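Probable M18 family aminopeptidase 1 (Thermotoga maritima, PDB 2GLF) is probably a zinc-dependent aminopeptidase of the M18 family, a metallopeptidase expected to remove residues one at a time from the N-terminus of peptides. Local coordinates at residues S47-L52 and A260-N265; N103-D108 and N204-L209; A296-L301 and K307-V312. One frame throughout, in Å; residues are numbered along the deposited sequence.

Interaction 1: S47-L52 and A260-N265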
# COMPACT_ATOMS: atom_id res chain seq x y z
N SER A 47 -15.62 43.72 -48.42
CA SER A 47 -16.01 42.53 -49.17
C SER A 47 -17.44 42.64 -49.72
O SER A 47 -17.80 41.93 -50.66
CB SER A 47 -15.91 41.28 -48.29
OG SER A 47 -14.60 41.09 -47.81
N GLY A 48 -18.24 43.50 -49.11
CA GLY A 48 -19.60 43.71 -49.58
C GLY A 48 -20.72 42.85 -49.02
O GLY A 48 -21.68 42.57 -49.72
N PHE A 49 -20.62 42.44 -47.76
CA PHE A 49 -21.68 41.64 -47.18
C PHE A 49 -22.65 42.54 -46.43
O PHE A 49 -22.28 43.66 -46.04
CB PHE A 49 -21.11 40.62 -46.19
CG PHE A 49 -20.56 39.37 -46.83
CD1 PHE A 49 -19.46 39.42 -47.67
CD2 PHE A 49 -21.11 38.12 -46.53
CE1 PHE A 49 -18.91 38.25 -48.19
CE2 PHE A 49 -20.57 36.95 -47.04
CZ PHE A 49 -19.47 37.01 -47.88
N VAL A 50 -23.87 42.06 -46.24
CA VAL A 50 -24.88 42.81 -45.50
C VAL A 50 -25.68 41.87 -44.61
O VAL A 50 -25.84 40.68 -44.92
CB VAL A 50 -25.86 43.55 -46.43
CG1 VAL A 50 -25.14 44.67 -47.16
CG2 VAL A 50 -26.50 42.58 -47.41
N PRO A 51 -26.20 42.39 -43.49
CA PRO A 51 -26.99 41.62 -42.52
C PRO A 51 -28.20 40.95 -43.16
O PRO A 51 -29.06 41.63 -43.73
CB PRO A 51 -27.41 42.68 -41.51
CG PRO A 51 -26.34 43.70 -41.60
CD PRO A 51 -26.09 43.80 -43.07
N LEU A 52 -28.28 39.63 -43.07
CA LEU A 52 -29.44 38.91 -43.61
C LEU A 52 -30.68 39.65 -43.11
O LEU A 52 -30.62 40.33 -42.09
CB LEU A 52 -29.45 37.46 -43.09
CG LEU A 52 -30.57 36.55 -43.58
CD1 LEU A 52 -30.48 36.43 -45.08
CD2 LEU A 52 -30.47 35.18 -42.93
N ALA A 260 -11.28 31.75 -47.39
CA ALA A 260 -11.72 30.89 -48.49
C ALA A 260 -13.08 31.39 -48.98
O ALA A 260 -13.29 31.59 -50.17
CB ALA A 260 -11.82 29.45 -48.02
N LEU A 261 -13.99 31.60 -48.03
CA LEU A 261 -15.33 32.08 -48.35
C LEU A 261 -15.26 33.31 -49.23
O LEU A 261 -15.97 33.41 -50.23
CB LEU A 261 -16.10 32.44 -47.07
CG LEU A 261 -17.49 33.06 -47.29
CD1 LEU A 261 -18.40 32.01 -47.89
CD2 LEU A 261 -18.09 33.58 -46.00
N LEU A 262 -14.39 34.24 -48.85
CA LEU A 262 -14.24 35.50 -49.57
C LEU A 262 -13.62 35.42 -50.96
O LEU A 262 -13.92 36.27 -51.81
CB LEU A 262 -13.42 36.48 -48.72
CG LEU A 262 -13.99 36.85 -47.35
CD1 LEU A 262 -13.17 37.98 -46.76
CD2 LEU A 262 -15.45 37.26 -47.47
N SER A 263 -12.78 34.42 -51.22
CA SER A 263 -12.14 34.34 -52.52
C SER A 263 -12.55 33.16 -53.38
O SER A 263 -11.96 32.90 -54.43
CB SER A 263 -10.62 34.33 -52.35
OG SER A 263 -10.20 33.13 -51.72
N ALA A 264 -13.57 32.45 -52.96
CA ALA A 264 -14.01 31.31 -53.73
C ALA A 264 -14.89 31.72 -54.92
O ALA A 264 -15.51 32.79 -54.91
CB ALA A 264 -14.77 30.33 -52.83
N ASN A 265 -14.90 30.87 -55.94
CA ASN A 265 -15.73 31.07 -57.12
C ASN A 265 -16.72 29.92 -57.01
O ASN A 265 -16.51 28.84 -57.56
CB ASN A 265 -14.89 30.95 -58.39
CG ASN A 265 -13.79 31.98 -58.45
OD1 ASN A 265 -14.06 33.18 -58.41
ND2 ASN A 265 -12.55 31.53 -58.52
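Phe-49 and Leu-262 make the main apolar contact, ring atom CE1 lying 3.7 Å from Leu-262 CD2. The ring meets the leucine obliquely, and its far end also reaches the helix residue just before Leu-262: Phe-49 CZ stands 4.1 Å from Leu-261 CD2. Both CD2 methyls arrive at the CE1-CZ end of the ring, Leu-261 with CG opposite its backbone N (chi1 175°), Leu-262 with CG beside it (chi1 -59°). Leu-44 of helix 33-45 and Tyr-65 of strand 64-67 also pack on this phenyl group. The remaining contact is of polar on apolar: Ser-47 OG rests 3.6 Å from Leu-262 CD1, a van der Waals touch, since the hydroxyl has its hydrogen bond with Ile-43 O. No hydrogen bond joins the two segments. The end of helix 248-263 packs on the central sheet through Leu-261, which meets Ile-270 and Val-272 of strand 270-275, while Ser-47 and Phe-49, in the loop from helix 33-45 to the edge strand 50-51, close over that helix end at the sheet margin, within the alpha/beta fold with a mixed central sheet found in zinc exopeptidases of this clan.

Interaction 2: N103-D108 and N204-L209; sequences NPLIED and NVLKIL
Leu-105 has the most surface buried here and meets segment 204-209 of helix 200-213 through one methyl group. Its CD1 lies 3.5 Å from Leu-206 CG and 3.6 Å from Leu-206 CD2, so the contact falls on the branch point of the partner as well as on one of its methyls. The two leucine side chains run past each other in opposite directions, one reaching out from the strand and the other reaching back from the helix. Leu-206 takes part although its CB does not point straight at the strand: with CG beside the backbone N (chi1 -83°), the branched end is carried round to the Leu-105 methyl. Val-205, one residue earlier on the helix, holds the same methyl from a second direction, Val-205 CG1 lying 4.0 Å from Leu-105 CD1. This CG1 is the valine branch opposite the backbone N (chi1 167°), and Val-205 also packs on Ala-112 of strand 111-119. The Leu-105 methyl therefore sits against two successive helix residues, and the contact is wholly apolar.

Polar links lie beside it: Lys-202 NZ hydrogen-bonds Leu-105 O, and Glu-107 OE1 accepts the backbone N-H of Lys-202 in the first turn of the helix. Strand alternation turns Ile-106 the other way, where it packs on His-342 of a third subunit, while Leu-209 packs on Met-238 of a second subunit. Helix 200-213 thus lies across one face of the six-stranded antiparallel sheet, over strand 97-108 and its neighbour 111-119, which pair through the backbones of Ile-106 and Leu-113.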
# COMPACT_ATOMS: atom_id res chain seq x y z
N ASN A 103 -18.64 37.92 -8.60
CA ASN A 103 -18.09 38.87 -7.63
C ASN A 103 -16.61 38.51 -7.56
O ASN A 103 -16.17 37.86 -6.62
CB ASN A 103 -18.72 38.70 -6.25
CG ASN A 103 -20.21 38.90 -6.26
OD1 ASN A 103 -20.72 39.86 -6.83
ND2 ASN A 103 -20.93 37.98 -5.63
N PRO A 104 -15.83 38.94 -8.57
CA PRO A 104 -14.39 38.67 -8.67
C PRO A 104 -13.47 39.42 -7.70
O PRO A 104 -12.41 38.91 -7.35
CB PRO A 104 -14.08 39.03 -10.12
CG PRO A 104 -14.94 40.23 -10.32
CD PRO A 104 -16.26 39.81 -9.68
N LEU A 105 -13.87 40.60 -7.27
CA LEU A 105 -13.01 41.37 -6.38
C LEU A 105 -13.09 41.02 -4.90
O LEU A 105 -14.14 41.18 -4.26
CB LEU A 105 -13.27 42.86 -6.56
CG LEU A 105 -12.05 43.78 -6.73
CD1 LEU A 105 -12.48 45.20 -6.38
CD2 LEU A 105 -10.90 43.34 -5.84
N ILE A 106 -11.96 40.56 -4.36
CA ILE A 106 -11.83 40.21 -2.95
C ILE A 106 -10.48 40.75 -2.51
O ILE A 106 -9.65 41.10 -3.35
CB ILE A 106 -11.81 38.69 -2.72
CG1 ILE A 106 -10.47 38.10 -3.18
CG2 ILE A 106 -12.93 38.03 -3.48
CD1 ILE A 106 -10.31 36.62 -2.87
N GLU A 107 -10.26 40.83 -1.20
CA GLU A 107 -8.98 41.28 -0.67
C GLU A 107 -8.47 40.24 0.31
O GLU A 107 -9.24 39.72 1.11
CB GLU A 107 -9.08 42.62 0.05
CG GLU A 107 -7.71 43.08 0.56
CD GLU A 107 -7.72 44.44 1.24
OE1 GLU A 107 -8.22 45.41 0.62
OE2 GLU A 107 -7.20 44.54 2.37
N ASP A 108 -7.18 39.93 0.25
CA ASP A 108 -6.58 38.95 1.15
C ASP A 108 -5.13 39.31 1.42
O ASP A 108 -4.37 39.57 0.49
CB ASP A 108 -6.66 37.55 0.56
CG ASP A 108 -6.66 36.47 1.62
OD1 ASP A 108 -6.39 35.30 1.29
OD2 ASP A 108 -6.95 36.80 2.79
N ASN A 204 -9.34 50.73 -2.99
CA ASN A 204 -8.52 51.51 -3.90
C ASN A 204 -8.77 51.06 -5.33
O ASN A 204 -9.01 51.88 -6.22
CB ASN A 204 -7.04 51.36 -3.57
CG ASN A 204 -6.19 52.35 -4.32
OD1 ASN A 204 -6.31 53.56 -4.12
ND2 ASN A 204 -5.32 51.86 -5.20
N VAL A 205 -8.72 49.75 -5.55
CA VAL A 205 -8.97 49.20 -6.88
C VAL A 205 -10.36 49.64 -7.35
O VAL A 205 -10.52 50.09 -8.49
CB VAL A 205 -8.91 47.66 -6.85
CG1 VAL A 205 -9.48 47.08 -8.14
CG2 VAL A 205 -7.48 47.24 -6.67
N LEU A 206 -11.35 49.51 -6.47
CA LEU A 206 -12.72 49.90 -6.81
C LEU A 206 -12.81 51.36 -7.20
O LEU A 206 -13.60 51.73 -8.07
CB LEU A 206 -13.65 49.63 -5.63
CG LEU A 206 -14.17 48.20 -5.52
CD1 LEU A 206 -15.04 48.09 -4.30
CD2 LEU A 206 -14.95 47.83 -6.78
N LYS A 207 -12.00 52.19 -6.55
CA LYS A 207 -11.98 53.62 -6.83
C LYS A 207 -11.37 53.85 -8.20
O LYS A 207 -11.89 54.63 -9.01
CB LYS A 207 -11.18 54.34 -5.75
CG LYS A 207 -11.02 55.83 -5.97
CD LYS A 207 -10.89 56.54 -4.64
CE LYS A 207 -10.15 57.84 -4.78
NZ LYS A 207 -8.77 57.59 -5.24
N ILE A 208 -10.26 53.18 -8.48
CA ILE A 208 -9.61 53.30 -9.77
C ILE A 208 -10.64 52.90 -10.83
O ILE A 208 -10.84 53.61 -11.81
CB ILE A 208 -8.38 52.38 -9.87
CG1 ILE A 208 -7.31 52.85 -8.89
CG2 ILE A 208 -7.84 52.34 -11.29
CD1 ILE A 208 -6.11 51.94 -8.82
N LEU A 209 -11.29 51.77 -10.61
CA LEU A 209 -12.29 51.25 -11.53
C LEU A 209 -13.47 52.19 -11.78
O LEU A 209 -13.98 52.28 -12.90
CB LEU A 209 -12.83 49.91 -11.02
CG LEU A 209 -11.93 48.71 -11.29
CD1 LEU A 209 -12.45 47.51 -10.51
CD2 LEU A 209 -11.89 48.43 -12.78

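Interaction 3: A296-L301 and K307-V312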
# COMPACT_ATOMS: atom_id res chain seq x y z
N ALA A 296 -31.13 30.38 -39.41
CA ALA A 296 -30.43 31.15 -40.44
C ALA A 296 -30.78 30.63 -41.82
O ALA A 296 -30.93 31.41 -42.76
CB ALA A 296 -28.92 31.06 -40.23
N LEU A 297 -30.91 29.32 -41.94
CA LEU A 297 -31.25 28.71 -43.22
C LEU A 297 -32.72 28.90 -43.57
O LEU A 297 -33.07 29.13 -44.73
CB LEU A 297 -30.87 27.23 -43.22
CG LEU A 297 -29.36 26.94 -43.08
CD1 LEU A 297 -29.09 25.49 -43.44
CD2 LEU A 297 -28.56 27.85 -44.00
N ARG A 298 -33.60 28.80 -42.58
CA ARG A 298 -35.02 28.98 -42.81
C ARG A 298 -35.30 30.40 -43.30
O ARG A 298 -36.11 30.61 -44.21
CB ARG A 298 -35.82 28.70 -41.53
CG ARG A 298 -36.16 27.24 -41.32
CD ARG A 298 -37.21 27.08 -40.22
NE ARG A 298 -36.67 27.37 -38.90
CZ ARG A 298 -35.99 26.50 -38.15
NH1 ARG A 298 -35.77 25.27 -38.60
NH2 ARG A 298 -35.53 26.86 -36.97
N GLN A 299 -34.63 31.39 -42.71
CA GLN A 299 -34.83 32.77 -43.12
C GLN A 299 -34.53 32.90 -44.60
O GLN A 299 -35.28 33.52 -45.35
CB GLN A 299 -33.90 33.69 -42.32
CG GLN A 299 -34.11 35.17 -42.61
CD GLN A 299 -35.53 35.62 -42.34
OE1 GLN A 299 -36.06 35.45 -41.24
NE2 GLN A 299 -36.17 36.20 -43.36
N ILE A 300 -33.42 32.30 -45.03
CA ILE A 300 -33.01 32.34 -46.42
C ILE A 300 -34.02 31.59 -47.29
O ILE A 300 -34.31 32.01 -48.42
CB ILE A 300 -31.60 31.73 -46.59
CG1 ILE A 300 -30.57 32.65 -45.92
CG2 ILE A 300 -31.27 31.52 -48.08
CD1 ILE A 300 -29.16 32.11 -45.94
N LEU A 301 -34.54 30.48 -46.78
CA LEU A 301 -35.52 29.69 -47.52
C LEU A 301 -36.82 30.45 -47.77
O LEU A 301 -37.36 30.43 -48.88
CB LEU A 301 -35.81 28.37 -46.79
CG LEU A 301 -34.74 27.29 -46.93
CD1 LEU A 301 -35.13 26.07 -46.11
CD2 LEU A 301 -34.57 26.92 -48.40
N LYS A 307 -42.23 27.28 -49.01
CA LYS A 307 -43.62 27.16 -48.59
C LYS A 307 -43.78 26.50 -47.23
O LYS A 307 -44.24 27.13 -46.28
CB LYS A 307 -44.43 26.42 -49.65
CG LYS A 307 -45.91 26.76 -49.63
CD LYS A 307 -46.13 28.27 -49.49
CE LYS A 307 -45.40 29.07 -50.57
NZ LYS A 307 -45.42 30.54 -50.30
N ASP A 308 -43.38 25.22 -47.13
CA ASP A 308 -43.50 24.48 -45.87
C ASP A 308 -42.34 24.76 -44.92
O ASP A 308 -42.51 24.73 -43.71
CB ASP A 308 -43.56 22.98 -46.16
CG ASP A 308 -44.01 22.18 -44.96
OD1 ASP A 308 -43.35 22.26 -43.90
OD2 ASP A 308 -45.03 21.48 -45.07
N SER A 309 -41.16 25.01 -45.48
CA SER A 309 -39.97 25.34 -44.70
C SER A 309 -39.26 24.16 -44.05
O SER A 309 -38.22 23.72 -44.53
CB SER A 309 -40.33 26.37 -43.62
OG SER A 309 -39.18 26.80 -42.92
N GLU A 310 -39.81 23.65 -42.95
CA GLU A 310 -39.20 22.51 -42.28
C GLU A 310 -39.07 21.34 -43.25
O GLU A 310 -38.14 20.54 -43.15
CB GLU A 310 -40.04 22.10 -41.07
CG GLU A 310 -39.29 21.29 -40.04
CD GLU A 310 -37.99 21.96 -39.60
OE1 GLU A 310 -38.00 23.19 -39.38
OE2 GLU A 310 -36.97 21.25 -39.47
N PHE A 311 -40.00 21.25 -44.20
CA PHE A 311 -39.99 20.18 -45.20
C PHE A 311 -38.98 20.46 -46.31
O PHE A 311 -38.38 19.53 -46.86
CB PHE A 311 -41.38 20.02 -45.81
CG PHE A 311 -41.41 19.11 -47.01
CD1 PHE A 311 -41.08 17.77 -46.89
CD2 PHE A 311 -41.77 19.61 -48.26
CE1 PHE A 311 -41.10 16.93 -48.00
CE2 PHE A 311 -41.79 18.78 -49.37
CZ PHE A 311 -41.46 17.44 -49.24
N VAL A 312 -38.81 21.73 -46.64
CA VAL A 312 -37.87 22.14 -47.67
C VAL A 312 -36.45 22.02 -47.11
O VAL A 312 -35.50 21.72 -47.84
CB VAL A 312 -38.11 23.59 -48.10
CG1 VAL A 312 -37.22 23.92 -49.29
CG2 VAL A 312 -39.58 23.79 -48.44
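Arg-298 and Glu-310 face each other across two consecutive helices, 292-303 and 310-318, joined by a short connection. The place of Glu-310 OE1 is doubtful; as modelled, it forms a salt bridge with Arg-298 NH1 at 3.1 Å, a single slanted contact with guanidinium and carboxylate planes 49° apart. Each group has a further partner in the assembly: Arg-298 NH2 forms a salt bridge with Asp-314 of a third subunit, and Glu-310 OE2 one with Arg-291 of a fourth subunit. With CG beside the backbone N (chi1 -85°), the aliphatic part of the arginine runs along Ser-309, Arg-298 CG lying 3.4 Å from Ser-309 OG; beyond it the chain bends at chi3 and turns the guanidinium toward Glu-310. An alanine at Arg-298 is likely to leave Asp-314 of the third subunit without this charged mate and to uncover the Ser-309 side chain that CG and CD now overlie. One turn further along the helix, Leu-301 supplies the apolar part of the contact, and it packs on Leu-313 and Val-316 of the second helix as well. The Leu-301 and Val-312 side chains lie side by side, pointing opposite ways, and meet through one methyl each, Leu-301 CD2 lying 4.1 Å from Val-312 CG1.

Interactions 1 and 3 are neighbours, with centres 21 Å apart, and they touch directly: Leu-52 CD2 packs 3.7 Å from Gln-299 CG, and Leu-52 CD1 lies 3.9 Å from Ile-300 CG1. Interaction 2 is remote, its centre 44 Å from that of interaction 1 and 50 Å from that of interaction 3, although in sequence it is nested within the loop closed by interaction 1. Interactions 2 and 3 both touch a third subunit of the twelve-chain assembly, whereas interaction 1 stays within its own chain. All three lie away from the manganese site, but helix 248-263 of interaction 1 carries near its other end Asp-249, which binds both manganese ions there.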